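Local coordinates for beta-N-acetylglucosaminidase (Thermotoga maritima, PDB 3WO8), which probably hydrolyses terminal non-reducing N-acetyl-D-hexosamine residues of N-acetyl-beta-D-hexosaminides, as a TIM-barrel glycosidase of glycosyl hydrolase family 3, at residues B[47-50]-B[55-58]; B[83-88]-B[115-120]; B[105-110]-B[155-160]. All coordinates share one frame; numbering follows the deposited sequence.

Contact 1: B[47-50]-B[55-58]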
ATOM      1  N   PRO B  47      13.704  -2.793   2.209  1.00 31.52           N
ATOM      2  CA  PRO B  47      13.143  -1.661   1.461  1.00 32.61           C
ATOM      3  C   PRO B  47      13.748  -1.463   0.062  1.00 33.66           C
ATOM      4  O   PRO B  47      13.113  -0.924  -0.834  1.00 39.37           O
ATOM      5  CB  PRO B  47      13.403  -0.482   2.388  1.00 31.09           C
ATOM      6  CG  PRO B  47      13.243  -1.065   3.746  1.00 30.21           C
ATOM      7  CD  PRO B  47      13.832  -2.450   3.642  1.00 30.69           C
ATOM      8  N   GLY B  48      14.956  -1.937  -0.132  1.00 33.33           N
ATOM      9  CA  GLY B  48      15.606  -1.881  -1.440  1.00 33.28           C
ATOM     10  C   GLY B  48      14.796  -2.599  -2.482  1.00 34.21           C
ATOM     11  O   GLY B  48      14.818  -2.217  -3.602  1.00 37.99           O
ATOM     12  N   VAL B  49      14.076  -3.650  -2.110  1.00 36.96           N
ATOM     13  CA  VAL B  49      13.173  -4.335  -3.049  1.00 34.92           C
ATOM     14  C   VAL B  49      11.733  -3.858  -2.871  1.00 35.59           C
ATOM     15  O   VAL B  49      11.081  -3.517  -3.860  1.00 32.30           O
ATOM     16  CB  VAL B  49      13.205  -5.864  -2.871  1.00 36.16           C
ATOM     17  CG1 VAL B  49      12.327  -6.549  -3.910  1.00 35.16           C
ATOM     18  CG2 VAL B  49      14.634  -6.399  -3.017  1.00 38.11           C
ATOM     19  N   LEU B  50      11.263  -3.780  -1.619  1.00 33.68           N
ATOM     20  CA  LEU B  50       9.869  -3.378  -1.333  1.00 33.86           C
ATOM     21  C   LEU B  50       9.540  -2.062  -1.976  1.00 36.02           C
ATOM     22  O   LEU B  50       8.558  -1.913  -2.670  1.00 38.47           O
ATOM     23  CB  LEU B  50       9.575  -3.298   0.158  1.00 31.56           C
ATOM     24  CG  LEU B  50       9.907  -4.589   0.936  1.00 32.66           C
ATOM     25  CD1 LEU B  50       9.722  -4.474   2.465  1.00 33.75           C
ATOM     26  CD2 LEU B  50       9.097  -5.750   0.381  1.00 32.73           C
ATOM     27  N   LEU B  55      10.324  -4.727  -8.920  1.00 32.11           N
ATOM     28  CA  LEU B  55      11.276  -5.726  -8.413  1.00 36.53           C
ATOM     29  C   LEU B  55      10.615  -6.706  -7.453  1.00 35.40           C
ATOM     30  O   LEU B  55      10.789  -7.892  -7.566  1.00 30.87           O
ATOM     31  CB  LEU B  55      12.419  -5.089  -7.629  1.00 40.26           C
ATOM     32  CG  LEU B  55      13.691  -4.618  -8.300  1.00 42.49           C
ATOM     33  CD1 LEU B  55      14.648  -4.374  -7.143  1.00 39.58           C
ATOM     34  CD2 LEU B  55      14.242  -5.636  -9.320  1.00 40.66           C
ATOM     35  N   LEU B  56       9.904  -6.182  -6.463  1.00 35.53           N
ATOM     36  CA  LEU B  56       9.188  -7.039  -5.546  1.00 33.74           C
ATOM     37  C   LEU B  56       8.408  -8.089  -6.304  1.00 34.70           C
ATOM     38  O   LEU B  56       8.411  -9.248  -5.940  1.00 33.03           O
ATOM     39  CB  LEU B  56       8.228  -6.246  -4.663  1.00 30.67           C
ATOM     40  CG  LEU B  56       7.473  -7.179  -3.731  1.00 28.65           C
ATOM     41  CD1 LEU B  56       8.446  -7.989  -2.862  1.00 30.19           C
ATOM     42  CD2 LEU B  56       6.503  -6.407  -2.899  1.00 25.76           C
ATOM     43  N   MET B  57       7.765  -7.677  -7.386  1.00 36.46           N
ATOM     44  CA  MET B  57       7.008  -8.619  -8.185  1.00 36.76           C
ATOM     45  C   MET B  57       7.876  -9.672  -8.861  1.00 35.52           C
ATOM     46  O   MET B  57       7.569 -10.857  -8.844  1.00 37.67           O
ATOM     47  CB  MET B  57       6.142  -7.884  -9.218  1.00 41.01           C
ATOM     48  CG  MET B  57       4.969  -7.106  -8.606  1.00 40.22           C
ATOM     49  SD  MET B  57       4.236  -5.922  -9.756  1.00 43.72           S
ATOM     50  CE  MET B  57       2.963  -5.323  -8.631  1.00 45.02           C
ATOM     51  N   ASP B  58       8.962  -9.271  -9.479  1.00 38.68           N
ATOM     52  CA  ASP B  58       9.770 -10.254 -10.195  1.00 36.29           C
ATOM     53  C   ASP B  58      10.447 -11.156  -9.210  1.00 35.82           C
ATOM     54  O   ASP B  58      10.636 -12.316  -9.487  1.00 35.19           O
ATOM     55  CB  ASP B  58      10.809  -9.587 -11.060  1.00 40.51           C
ATOM     56  CG  ASP B  58      11.235 -10.453 -12.215  1.00 41.18           C
ATOM     57  OD1 ASP B  58      10.328 -11.065 -12.825  1.00 41.23           O
ATOM     58  OD2 ASP B  58      12.456 -10.501 -12.520  1.00 37.50           O
TER

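Contact 2: B[83-88]-B[115-120]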
ATOM      1  N   LEU B  83       6.269  -1.975   4.255  1.00 33.37           N
ATOM      2  CA  LEU B  83       5.352  -2.442   3.232  1.00 34.10           C
ATOM      3  C   LEU B  83       4.339  -1.344   2.962  1.00 34.93           C
ATOM      4  O   LEU B  83       3.587  -0.953   3.865  1.00 37.73           O
ATOM      5  CB  LEU B  83       4.592  -3.660   3.692  1.00 37.52           C
ATOM      6  CG  LEU B  83       5.364  -4.934   4.041  1.00 41.53           C
ATOM      7  CD1 LEU B  83       4.465  -5.928   4.784  1.00 43.91           C
ATOM      8  CD2 LEU B  83       5.883  -5.590   2.775  1.00 41.45           C
ATOM      9  N   LYS B  84       4.314  -0.831   1.735  1.00 33.63           N
ATOM     10  CA  LYS B  84       3.355   0.219   1.390  1.00 35.25           C
ATOM     11  C   LYS B  84       1.908  -0.240   1.525  1.00 33.49           C
ATOM     12  O   LYS B  84       1.050   0.545   1.888  1.00 33.29           O
ATOM     13  CB  LYS B  84       3.591   0.762  -0.020  1.00 39.39           C
ATOM     14  CG  LYS B  84       3.373  -0.192  -1.177  1.00 42.12           C
ATOM     15  CD  LYS B  84       3.986   0.379  -2.470  1.00 47.84           C
ATOM     16  CE  LYS B  84       3.033   1.217  -3.324  1.00 51.36           C
ATOM     17  NZ  LYS B  84       2.290   0.321  -4.283  1.00 57.09           N
ATOM     18  N   TYR B  85       1.685  -1.533   1.306  1.00 30.32           N
ATOM     19  CA  TYR B  85       0.377  -2.145   1.285  1.00 30.89           C
ATOM     20  C   TYR B  85      -0.375  -2.193   2.615  1.00 29.22           C
ATOM     21  O   TYR B  85      -1.576  -2.379   2.644  1.00 29.21           O
ATOM     22  CB  TYR B  85       0.507  -3.570   0.777  1.00 31.62           C
ATOM     23  CG  TYR B  85       1.358  -3.681  -0.454  1.00 35.38           C
ATOM     24  CD1 TYR B  85       0.927  -3.142  -1.647  1.00 38.84           C
ATOM     25  CD2 TYR B  85       2.603  -4.319  -0.424  1.00 39.16           C
ATOM     26  CE1 TYR B  85       1.673  -3.244  -2.789  1.00 41.80           C
ATOM     27  CE2 TYR B  85       3.383  -4.427  -1.571  1.00 43.41           C
ATOM     28  CZ  TYR B  85       2.904  -3.881  -2.757  1.00 45.66           C
ATOM     29  OH  TYR B  85       3.623  -3.957  -3.919  1.00 40.59           O
ATOM     30  N   VAL B  86       0.317  -2.052   3.718  1.00 30.63           N
ATOM     31  CA  VAL B  86      -0.314  -2.236   4.996  1.00 32.25           C
ATOM     32  C   VAL B  86      -0.603  -0.889   5.554  1.00 30.67           C
ATOM     33  O   VAL B  86       0.244  -0.015   5.517  1.00 34.38           O
ATOM     34  CB  VAL B  86       0.589  -3.046   5.954  1.00 35.18           C
ATOM     35  CG1 VAL B  86      -0.015  -3.174   7.349  1.00 33.79           C
ATOM     36  CG2 VAL B  86       0.805  -4.432   5.377  1.00 34.19           C
ATOM     37  N   PRO B  87      -1.823  -0.698   6.049  1.00 28.76           N
ATOM     38  CA  PRO B  87      -2.092   0.562   6.671  1.00 26.42           C
ATOM     39  C   PRO B  87      -1.127   0.777   7.770  1.00 27.59           C
ATOM     40  O   PRO B  87      -0.845  -0.123   8.525  1.00 34.65           O
ATOM     41  CB  PRO B  87      -3.483   0.375   7.233  1.00 28.57           C
ATOM     42  CG  PRO B  87      -4.142  -0.510   6.230  1.00 29.22           C
ATOM     43  CD  PRO B  87      -3.053  -1.452   5.764  1.00 28.54           C
ATOM     44  N   SER B  88      -0.607   1.974   7.856  1.00 29.08           N
ATOM     45  CA  SER B  88       0.268   2.349   8.920  1.00 29.45           C
ATOM     46  C   SER B  88      -0.450   2.248  10.244  1.00 29.65           C
ATOM     47  O   SER B  88      -1.656   2.261  10.295  1.00 31.48           O
ATOM     48  CB  SER B  88       0.854   3.747   8.690  1.00 28.86           C
ATOM     49  OG  SER B  88       1.670   4.159   9.784  1.00 33.15           O
ATOM     50  N   GLU B 115      -0.160 -11.625   3.147  1.00 35.61           N
ATOM     51  CA  GLU B 115      -0.442 -12.857   2.477  1.00 37.70           C
ATOM     52  C   GLU B 115      -0.742 -12.703   0.998  1.00 40.34           C
ATOM     53  O   GLU B 115      -0.276 -13.489   0.153  1.00 37.59           O
ATOM     54  CB  GLU B 115      -1.610 -13.509   3.145  1.00 43.65           C
ATOM     55  CG  GLU B 115      -1.644 -14.985   2.871  1.00 48.58           C
ATOM     56  CD  GLU B 115      -2.948 -15.385   2.318  1.00 54.24           C
ATOM     57  OE1 GLU B 115      -3.142 -15.129   1.107  1.00 49.55           O
ATOM     58  OE2 GLU B 115      -3.752 -15.907   3.120  1.00 66.60           O
ATOM     59  N   ILE B 116      -1.555 -11.690   0.703  1.00 42.72           N
ATOM     60  CA  ILE B 116      -1.944 -11.374  -0.653  1.00 39.74           C
ATOM     61  C   ILE B 116      -0.709 -10.980  -1.451  1.00 39.48           C
ATOM     62  O   ILE B 116      -0.586 -11.305  -2.636  1.00 38.62           O
ATOM     63  CB  ILE B 116      -2.988 -10.258  -0.643  1.00 38.05           C
ATOM     64  CG1 ILE B 116      -4.324 -10.853  -0.242  1.00 41.78           C
ATOM     65  CG2 ILE B 116      -3.131  -9.627  -2.013  1.00 36.37           C
ATOM     66  CD1 ILE B 116      -5.392  -9.848   0.140  1.00 42.93           C
ATOM     67  N   VAL B 117       0.195 -10.293  -0.774  1.00 38.21           N
ATOM     68  CA  VAL B 117       1.387  -9.759  -1.398  1.00 38.87           C
ATOM     69  C   VAL B 117       2.345 -10.910  -1.678  1.00 41.68           C
ATOM     70  O   VAL B 117       3.069 -10.908  -2.667  1.00 43.67           O
ATOM     71  CB  VAL B 117       2.056  -8.776  -0.432  1.00 40.20           C
ATOM     72  CG1 VAL B 117       3.390  -8.338  -0.956  1.00 46.13           C
ATOM     73  CG2 VAL B 117       1.203  -7.549  -0.198  1.00 43.83           C
ATOM     74  N   GLY B 118       2.372 -11.874  -0.764  1.00 39.50           N
ATOM     75  CA  GLY B 118       3.137 -13.080  -0.963  1.00 38.55           C
ATOM     76  C   GLY B 118       4.068 -13.412   0.175  1.00 37.28           C
ATOM     77  O   GLY B 118       4.824 -14.345   0.093  1.00 40.77           O
ATOM     78  N   LEU B 119       4.063 -12.603   1.209  1.00 36.58           N
ATOM     79  CA  LEU B 119       4.770 -12.922   2.405  1.00 34.88           C
ATOM     80  C   LEU B 119       4.016 -14.016   3.160  1.00 34.79           C
ATOM     81  O   LEU B 119       2.776 -14.060   3.169  1.00 37.43           O
ATOM     82  CB  LEU B 119       4.854 -11.701   3.313  1.00 35.86           C
ATOM     83  CG  LEU B 119       5.744 -10.506   2.991  1.00 39.16           C
ATOM     84  CD1 LEU B 119       7.003 -10.919   2.243  1.00 37.83           C
ATOM     85  CD2 LEU B 119       4.955  -9.463   2.223  1.00 42.14           C
ATOM     86  N   ASN B 120       4.764 -14.896   3.815  1.00 32.64           N
ATOM     87  CA  ASN B 120       4.154 -15.936   4.632  1.00 30.29           C
ATOM     88  C   ASN B 120       4.712 -15.971   6.055  1.00 29.85           C
ATOM     89  O   ASN B 120       4.458 -16.888   6.794  1.00 32.30           O
ATOM     90  CB  ASN B 120       4.282 -17.263   3.912  1.00 30.05           C
ATOM     91  CG  ASN B 120       5.726 -17.732   3.782  1.00 32.53           C
ATOM     92  OD1 ASN B 120       6.668 -17.117   4.303  1.00 34.36           O
ATOM     93  ND2 ASN B 120       5.907 -18.823   3.093  1.00 30.61           N
TER

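Contact 3: B[105-110]-B[155-160]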
ATOM      1  N   ARG B 105      -6.881  -7.356  15.782  1.00 38.72           N
ATOM      2  CA  ARG B 105      -7.541  -6.796  14.606  1.00 39.06           C
ATOM      3  C   ARG B 105      -6.526  -6.302  13.595  1.00 39.76           C
ATOM      4  O   ARG B 105      -6.600  -6.670  12.421  1.00 39.48           O
ATOM      5  CB  ARG B 105      -8.440  -5.627  15.036  1.00 42.36           C
ATOM      6  CG  ARG B 105      -9.829  -5.687  14.448  1.00 45.87           C
ATOM      7  CD  ARG B 105     -10.137  -4.645  13.384  1.00 43.25           C
ATOM      8  NE  ARG B 105     -11.109  -3.658  13.860  1.00 42.54           N
ATOM      9  CZ  ARG B 105     -11.891  -2.925  13.066  1.00 45.53           C
ATOM     10  NH1 ARG B 105     -12.716  -2.049  13.598  1.00 47.95           N
ATOM     11  NH2 ARG B 105     -11.833  -3.028  11.739  1.00 47.03           N
ATOM     12  N   TYR B 106      -5.583  -5.474  14.068  1.00 36.96           N
ATOM     13  CA  TYR B 106      -4.525  -4.924  13.217  1.00 39.53           C
ATOM     14  C   TYR B 106      -3.699  -6.054  12.601  1.00 43.39           C
ATOM     15  O   TYR B 106      -3.567  -6.149  11.354  1.00 40.57           O
ATOM     16  CB  TYR B 106      -3.598  -4.010  14.007  1.00 40.04           C
ATOM     17  CG  TYR B 106      -2.312  -3.734  13.267  1.00 41.27           C
ATOM     18  CD1 TYR B 106      -2.285  -2.869  12.163  1.00 44.56           C
ATOM     19  CD2 TYR B 106      -1.135  -4.347  13.647  1.00 42.03           C
ATOM     20  CE1 TYR B 106      -1.112  -2.634  11.452  1.00 45.10           C
ATOM     21  CE2 TYR B 106       0.038  -4.128  12.943  1.00 45.11           C
ATOM     22  CZ  TYR B 106       0.062  -3.284  11.844  1.00 45.19           C
ATOM     23  OH  TYR B 106       1.270  -3.099  11.180  1.00 41.01           O
ATOM     24  N   SER B 107      -3.186  -6.913  13.496  1.00 40.50           N
ATOM     25  CA  SER B 107      -2.360  -8.038  13.111  1.00 39.68           C
ATOM     26  C   SER B 107      -3.014  -8.841  12.043  1.00 38.00           C
ATOM     27  O   SER B 107      -2.341  -9.259  11.105  1.00 40.10           O
ATOM     28  CB  SER B 107      -2.043  -8.910  14.305  1.00 37.64           C
ATOM     29  OG  SER B 107      -1.493  -8.100  15.329  1.00 40.26           O
ATOM     30  N   ARG B 108      -4.324  -9.019  12.142  1.00 38.77           N
ATOM     31  CA  ARG B 108      -5.056  -9.784  11.139  1.00 42.14           C
ATOM     32  C   ARG B 108      -5.098  -9.061   9.783  1.00 41.57           C
ATOM     33  O   ARG B 108      -4.847  -9.688   8.706  1.00 36.33           O
ATOM     34  CB  ARG B 108      -6.465 -10.057  11.628  1.00 51.33           C
ATOM     35  CG  ARG B 108      -7.269 -11.042  10.775  1.00 58.07           C
ATOM     36  CD  ARG B 108      -8.735 -11.000  11.204  1.00 69.88           C
ATOM     37  NE  ARG B 108      -9.619 -11.841  10.390  1.00 80.74           N
ATOM     38  CZ  ARG B 108     -10.754 -12.418  10.821  1.00 93.55           C
ATOM     39  NH1 ARG B 108     -11.467 -13.160   9.977  1.00 95.86           N
ATOM     40  NH2 ARG B 108     -11.190 -12.279  12.081  1.00 89.26           N
ATOM     41  N   VAL B 109      -5.396  -7.759   9.803  1.00 36.08           N
ATOM     42  CA  VAL B 109      -5.429  -7.069   8.522  1.00 38.62           C
ATOM     43  C   VAL B 109      -4.026  -7.019   7.950  1.00 35.58           C
ATOM     44  O   VAL B 109      -3.834  -7.170   6.732  1.00 38.06           O
ATOM     45  CB  VAL B 109      -6.085  -5.645   8.508  1.00 41.24           C
ATOM     46  CG1 VAL B 109      -7.049  -5.411   9.661  1.00 41.65           C
ATOM     47  CG2 VAL B 109      -5.065  -4.536   8.453  1.00 40.24           C
ATOM     48  N   ALA B 110      -3.040  -6.803   8.816  1.00 31.69           N
ATOM     49  CA  ALA B 110      -1.641  -6.784   8.360  1.00 31.03           C
ATOM     50  C   ALA B 110      -1.249  -8.121   7.780  1.00 30.95           C
ATOM     51  O   ALA B 110      -0.705  -8.213   6.676  1.00 30.73           O
ATOM     52  CB  ALA B 110      -0.731  -6.452   9.505  1.00 32.49           C
ATOM     53  N   ALA B 155       0.010 -12.235  22.332  1.00 37.30           N
ATOM     54  CA  ALA B 155      -0.649 -13.468  21.915  1.00 38.33           C
ATOM     55  C   ALA B 155      -1.753 -13.091  20.978  1.00 39.32           C
ATOM     56  O   ALA B 155      -1.878 -13.681  19.904  1.00 38.24           O
ATOM     57  CB  ALA B 155      -1.180 -14.269  23.092  1.00 38.09           C
ATOM     58  N   ARG B 156      -2.503 -12.057  21.338  1.00 39.52           N
ATOM     59  CA  ARG B 156      -3.518 -11.532  20.396  1.00 45.88           C
ATOM     60  C   ARG B 156      -2.897 -11.225  19.022  1.00 43.67           C
ATOM     61  O   ARG B 156      -3.474 -11.544  17.982  1.00 44.36           O
ATOM     62  CB  ARG B 156      -4.190 -10.280  20.954  1.00 52.07           C
ATOM     63  CG  ARG B 156      -4.855 -10.480  22.314  1.00 56.50           C
ATOM     64  CD  ARG B 156      -6.339 -10.817  22.268  1.00 57.31           C
ATOM     65  NE  ARG B 156      -6.711 -11.807  21.249  1.00 60.07           N
ATOM     66  CZ  ARG B 156      -7.901 -11.815  20.622  1.00 67.00           C
ATOM     67  NH1 ARG B 156      -8.843 -10.897  20.904  1.00 63.08           N
ATOM     68  NH2 ARG B 156      -8.157 -12.731  19.693  1.00 64.38           N
ATOM     69  N   ALA B 157      -1.694 -10.657  19.034  1.00 40.83           N
ATOM     70  CA  ALA B 157      -1.005 -10.305  17.812  1.00 42.32           C
ATOM     71  C   ALA B 157      -0.619 -11.525  17.025  1.00 43.64           C
ATOM     72  O   ALA B 157      -0.782 -11.591  15.794  1.00 38.08           O
ATOM     73  CB  ALA B 157       0.239  -9.515  18.142  1.00 45.93           C
ATOM     74  N   CYS B 158      -0.085 -12.510  17.736  1.00 44.83           N
ATOM     75  CA  CYS B 158       0.312 -13.717  17.050  1.00 44.69           C
ATOM     76  C   CYS B 158      -0.930 -14.378  16.442  1.00 45.77           C
ATOM     77  O   CYS B 158      -0.908 -14.806  15.277  1.00 46.03           O
ATOM     78  CB  CYS B 158       1.069 -14.638  17.992  1.00 48.45           C
ATOM     79  SG  CYS B 158       2.734 -14.071  18.442  1.00 43.05           S
ATOM     80  N   GLU B 159      -2.017 -14.417  17.211  1.00 48.22           N
ATOM     81  CA  GLU B 159      -3.292 -14.963  16.725  1.00 52.46           C
ATOM     82  C   GLU B 159      -3.734 -14.242  15.460  1.00 49.42           C
ATOM     83  O   GLU B 159      -4.060 -14.887  14.451  1.00 39.43           O
ATOM     84  CB  GLU B 159      -4.396 -14.819  17.782  1.00 62.15           C
ATOM     85  CG  GLU B 159      -4.272 -15.766  18.980  1.00 70.09           C
ATOM     86  CD  GLU B 159      -5.054 -15.315  20.218  1.00 76.66           C
ATOM     87  OE1 GLU B 159      -5.932 -14.423  20.099  1.00 80.17           O
ATOM     88  OE2 GLU B 159      -4.773 -15.852  21.319  1.00 78.50           O
ATOM     89  N   GLY B 160      -3.725 -12.901  15.529  1.00 44.48           N
ATOM     90  CA  GLY B 160      -4.072 -12.050  14.379  1.00 43.32           C
ATOM     91  C   GLY B 160      -3.293 -12.409  13.120  1.00 43.59           C
ATOM     92  O   GLY B 160      -3.867 -12.700  12.061  1.00 45.47           O
TER

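Contact 1: B[47-50]-B[55-58]
The single helical turn 47-50 comes up against the first half of helix 53-66, closest at V49 and L56, whose CA atoms are 5.4 Å apart. Both pieces follow strand 42-45 of the TIM barrel, so the contact folds the short turn back on the helix that leads on to the next strand, 70-72. V49 and L56 share most of the contact. V49 CG1 lies anti to the backbone N (chi1 -177°) and is thereby laid against the peptide joining L55 to L56, 3.5 Å from L56 N. The same methyl, V49 CG1, meets L55 CB at 4.0 Å, a purely apolar touch. L50 points its CB away from the helix, yet its branched end swings back to meet the end of L56; the two leucines pass each other at a slant. I45 of strand 42-45 touches both L50 and L56, which ties this patch to the barrel wall. Farther along, D58 turns to helix 462-471, where OD1 forms a salt bridge with K467. P47, at the other end, packs on Q370 of the second subunit. Between the two leucines, the closest approach is L50 CD2 to L56 CD1, 4.0 Å.

Contact 2: B[83-88]-B[115-120]
Two apolar pairs, Y85 with V117 and L83 with L119, make the whole of this buried contact, across backbones that stay 8.1 Å apart even where the CA atoms of Y85 and V117 come nearest. V117 sets both methyls against the CD2-CE2 side of the tyrosine ring, approaching obliquely. V117 CG2 lies 3.5 Å from Y85 CD2, a close touch, while V117 CG1 reaches along the ring to Y85 CE2 at 4.0 Å. The CG of K84 sits over the centre of one face of the Y85 ring, 3.8 Å above its plane. Y85 has its CG anti to the carbonyl carbon (chi1 -47°), which carries the ring across to V117, and its hydroxyl goes on to a hydrogen bond with E53 OE2. A type I turn from L83 to V86 presents L83 and Y85 together to the end of helix 100-117. That helix closes in a Schellman motif: G118, with positive phi, is the C-prime residue, and the chain then turns into strand 121-122 of the TIM barrel. L119, just past the glycine, meets L83 tip to tip, CD2 to CD2 at 4.0 Å. Were Y85 an alanine, the methyls of V117 would probably lose their ring partner, a gap would open beside L56, and E53 would be left without the hydroxyl it binds. L56 of helix 53-66 packs on Y85 and V117 alike, and across the dimer interface K84 of the second subunit packs on Y85.

Contact 3: B[105-110]-B[155-160]
With its OG anti to the carbonyl carbon (chi1 -53°), S107 lays its hydroxyl over A157, while its CB is already directed at helix 147-164 by the backbone. S107 CB comes to 3.3 Å from A157 O, and S107 OG lies 3.4 Å from A157 CA; the hydroxyl is hydrogen-bonded within its own helix, to T103 O. One turn on from A157, G160 lets the helices come very close, the CA atoms of R108 and G160 being 4.1 Å apart. A CB on G160 would clash with the CB of S107. Here the backbones meet through a CA-H...O contact, R108 CA to G160 O, 3.3 Å. R108 leaves past this carbonyl with an extended chain, and its guanidinium ends in a salt bridge with E163. On helix 147-164, R156 grips E159 side-on, its NE and NH2 both bound to OE1, which lies nearly in the guanidinium plane; D101 forms a salt bridge with R156 NH1. The two segments run roughly parallel, their axes 7.3 Å apart at a crossing angle of -27°. They belong to successive outer helices of the TIM barrel: helix 100-117 leads into strand 121-122, helix 147-164 leads into strand 167-173, and A155 and C158 of helix 147-164 pack on helix 203-211.

The three contacts follow the barrel wall from helix 53-66 through helix 100-117 to helix 147-164. Contacts 1 and 2, with centres about 12 Å apart, pack directly: L56 CD2 lies 3.9 Å from Y85 OH, and L50 CD1 is 4.0 Å from L83 CD2. Contacts 2 and 3 share helix 100-117, and their centres are about 13 Å apart; loop 83-88 of contact 2 also touches contact 3, with V86 CG1 4.0 Å from A110 CB. Contacts 1 and 3 do not touch, their nearest atoms being about 12 Å apart. All three also reach the second subunit, through P47, Y85 and R105 among others, and so border the dimer interface, whose architecture is associated with the active site in this enzyme.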